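Local atomic coordinates of alpha-actinin-like protein 1 (Schizosaccharomyces pombe, PDB entry 5BVR), a protein that binds actin filaments and takes part in forming and organising the actin ring, with roles in cytokinesis and septation. Residues Q47-I52 / W109-R114. Residues are numbered along the deposited sequence; the frame is centred on the assembly and turned at random.
Sequences QLLEII and WTLILR
The hydrophobic core of the first calponin-homology domain, in the actin-binding part of this alpha-actinin, holds this contact, where Leu111 meets Leu48, Leu49 and Ile52. Two helices of the CH fold run nearly parallel here. Their local axes differ by 11° and come within 11.7 Å of each other. At that spacing the side chains bridge the gap, and Leu111 does so alone for residues 109-114. Its contacts are all apolar. Its CB points at helix 43-53, and its CG lies anti to its own carbonyl carbon (chi1 -58°). CD1 and CD2 lie toward Leu48 and Leu49, CB toward Ile52.

The three partners divide Leu111 between them, with Leu48 and Leu49 sharing CD1. Leu48 meets one branch, its CD2 lying 3.8 Å from Leu111 CD1. Leu49 starts off to the flank, but its CD2 swings in and touches both methyls, at 3.8 Å from Leu111 CD2 and 4.1 Å from Leu111 CD1. The Leu49 and Leu111 side chains cross at about a right angle. Ile52, one turn on from Leu48, reaches the base of the leucine instead. Its CD1 stands 4.1 Å from Leu111 CB. The extended Ile52 chain (chi2 -177°) carries that methyl across the gap. Between the segments 138 Å² is buried.

Residues 109-114 run through the end of the actin-binding region, but Leu111 itself faces the domain interior. Two further helices add to the core. Helix 11-25 meets Leu48 through Phe20 and Ile112 through Phe16 and Trp19. Helix 67-83 packs on Leu49 and Leu111, with Ile81 touching both. Trp109 and Ile112 also meet helix 217-234 of the second CH domain, Trp109 with a cation-pi contact to Arg218 of a zinc site, so helix 101-117 lies between helix 43-53 and that domain.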
loop_
_atom_site.group_PDB
_atom_site.type_symbol
_atom_site.label_atom_id
_atom_site.label_comp_id
_atom_site.label_asym_id
_atom_site.label_seq_id
_atom_site.Cartn_x
_atom_site.Cartn_y
_atom_site.Cartn_z
ATOM N N GLN A 47 12.063 -5.431 11.383
ATOM C CA GLN A 47 11.752 -6.584 10.557
ATOM C C GLN A 47 11.118 -6.165 9.224
ATOM O O GLN A 47 11.484 -6.708 8.173
ATOM C CB GLN A 47 10.870 -7.567 11.323
ATOM C CG GLN A 47 11.622 -8.199 12.503
ATOM C CD GLN A 47 10.770 -9.113 13.370
ATOM O OE1 GLN A 47 9.598 -8.853 13.621
ATOM N NE2 GLN A 47 11.370 -10.197 13.830
ATOM N N LEU A 48 10.186 -5.220 9.245
ATOM C CA LEU A 48 9.632 -4.676 8.000
ATOM C C LEU A 48 10.747 -4.206 7.060
ATOM O O LEU A 48 10.765 -4.542 5.868
ATOM C CB LEU A 48 8.671 -3.512 8.268
ATOM C CG LEU A 48 8.100 -2.852 7.006
ATOM C CD1 LEU A 48 7.131 -3.774 6.291
ATOM C CD2 LEU A 48 7.427 -1.541 7.367
ATOM N N LEU A 49 11.687 -3.435 7.594
ATOM C CA LEU A 49 12.752 -2.858 6.790
ATOM C C LEU A 49 13.635 -3.938 6.165
ATOM O O LEU A 49 14.038 -3.820 5.011
ATOM C CB LEU A 49 13.583 -1.882 7.618
ATOM C CG LEU A 49 12.837 -0.610 8.006
ATOM C CD1 LEU A 49 13.598 0.144 9.106
ATOM C CD2 LEU A 49 12.603 0.309 6.800
ATOM N N GLU A 50 13.908 -5.001 6.908
ATOM C CA GLU A 50 14.693 -6.105 6.364
ATOM C C GLU A 50 13.971 -6.716 5.165
ATOM O O GLU A 50 14.595 -7.043 4.155
ATOM C CB GLU A 50 14.945 -7.162 7.436
ATOM C CG GLU A 50 15.965 -6.715 8.476
ATOM C CD GLU A 50 16.304 -7.780 9.498
ATOM O OE1 GLU A 50 15.408 -8.586 9.850
ATOM O OE2 GLU A 50 17.471 -7.799 9.958
ATOM N N ILE A 51 12.654 -6.831 5.280
ATOM C CA ILE A 51 11.824 -7.447 4.253
ATOM C C ILE A 51 11.730 -6.589 2.998
ATOM O O ILE A 51 12.013 -7.055 1.880
ATOM C CB ILE A 51 10.410 -7.756 4.801
ATOM C CG1 ILE A 51 10.498 -8.787 5.940
ATOM C CG2 ILE A 51 9.478 -8.281 3.681
ATOM C CD1 ILE A 51 9.234 -8.943 6.742
ATOM N N ILE A 52 11.309 -5.341 3.151
ATOM C CA ILE A 52 11.100 -4.492 1.982
ATOM C C ILE A 52 12.414 -3.962 1.412
ATOM O O ILE A 52 12.486 -3.633 0.221
ATOM C CB ILE A 52 10.101 -3.351 2.264
ATOM C CG1 ILE A 52 10.658 -2.349 3.295
ATOM C CG2 ILE A 52 8.771 -3.927 2.739
ATOM C CD1 ILE A 52 9.710 -1.215 3.682
ATOM N N TRP A 109 4.070 5.817 5.102
ATOM C CA TRP A 109 3.912 6.280 3.726
ATOM C C TRP A 109 5.273 6.452 3.039
ATOM O O TRP A 109 5.459 6.044 1.901
ATOM C CB TRP A 109 3.112 7.579 3.641
ATOM C CG TRP A 109 3.082 8.116 2.239
ATOM C CD1 TRP A 109 3.626 9.291 1.805
ATOM C CD2 TRP A 109 2.545 7.466 1.076
ATOM N NE1 TRP A 109 3.438 9.428 0.452
ATOM C CE2 TRP A 109 2.775 8.322 -0.020
ATOM C CE3 TRP A 109 1.880 6.253 0.863
ATOM C CZ2 TRP A 109 2.372 8.001 -1.314
ATOM C CZ3 TRP A 109 1.472 5.936 -0.417
ATOM C CH2 TRP A 109 1.718 6.808 -1.493
ATOM N N THR A 110 6.249 6.998 3.754
ATOM C CA THR A 110 7.574 7.164 3.195
ATOM C C THR A 110 8.133 5.810 2.721
ATOM O O THR A 110 8.743 5.725 1.652
ATOM C CB THR A 110 8.498 7.826 4.237
ATOM O OG1 THR A 110 8.051 9.173 4.433
ATOM C CG2 THR A 110 9.935 7.888 3.745
ATOM N N LEU A 111 7.879 4.765 3.510
ATOM C CA LEU A 111 8.340 3.415 3.185
ATOM C C LEU A 111 7.557 2.824 2.010
ATOM O O LEU A 111 8.136 2.211 1.141
ATOM C CB LEU A 111 8.256 2.501 4.407
ATOM C CG LEU A 111 9.060 2.963 5.638
ATOM C CD1 LEU A 111 8.900 1.952 6.749
ATOM C CD2 LEU A 111 10.519 3.140 5.297
ATOM N N ILE A 112 6.243 3.051 1.971
ATOM C CA ILE A 112 5.442 2.579 0.841
ATOM C C ILE A 112 5.939 3.268 -0.417
ATOM O O ILE A 112 6.139 2.647 -1.468
ATOM C CB ILE A 112 3.934 2.840 1.104
ATOM C CG1 ILE A 112 3.445 1.914 2.201
ATOM C CG2 ILE A 112 3.113 2.575 -0.171
ATOM C CD1 ILE A 112 2.061 2.285 2.755
ATOM N N LEU A 113 6.164 4.562 -0.330
ATOM C CA LEU A 113 6.567 5.310 -1.516
ATOM C C LEU A 113 7.902 4.803 -2.031
ATOM O O LEU A 113 8.073 4.575 -3.226
ATOM C CB LEU A 113 6.647 6.800 -1.190
ATOM C CG LEU A 113 7.018 7.697 -2.375
ATOM C CD1 LEU A 113 6.049 7.506 -3.548
ATOM C CD2 LEU A 113 7.035 9.151 -1.914
ATOM N N ARG A 114 8.836 4.538 -1.120
ATOM C CA ARG A 114 10.159 4.164 -1.556
ATOM C C ARG A 114 10.201 2.722 -2.033
ATOM O O ARG A 114 10.811 2.412 -3.061
ATOM C CB ARG A 114 11.163 4.347 -0.424
ATOM C CG ARG A 114 12.543 3.798 -0.706
ATOM C CD ARG A 114 13.246 4.427 -1.889
ATOM N NE ARG A 114 14.630 3.969 -1.914
ATOM C CZ ARG A 114 15.019 2.788 -2.385
ATOM N NH1 ARG A 114 14.135 1.941 -2.908
ATOM N NH2 ARG A 114 16.300 2.453 -2.344
#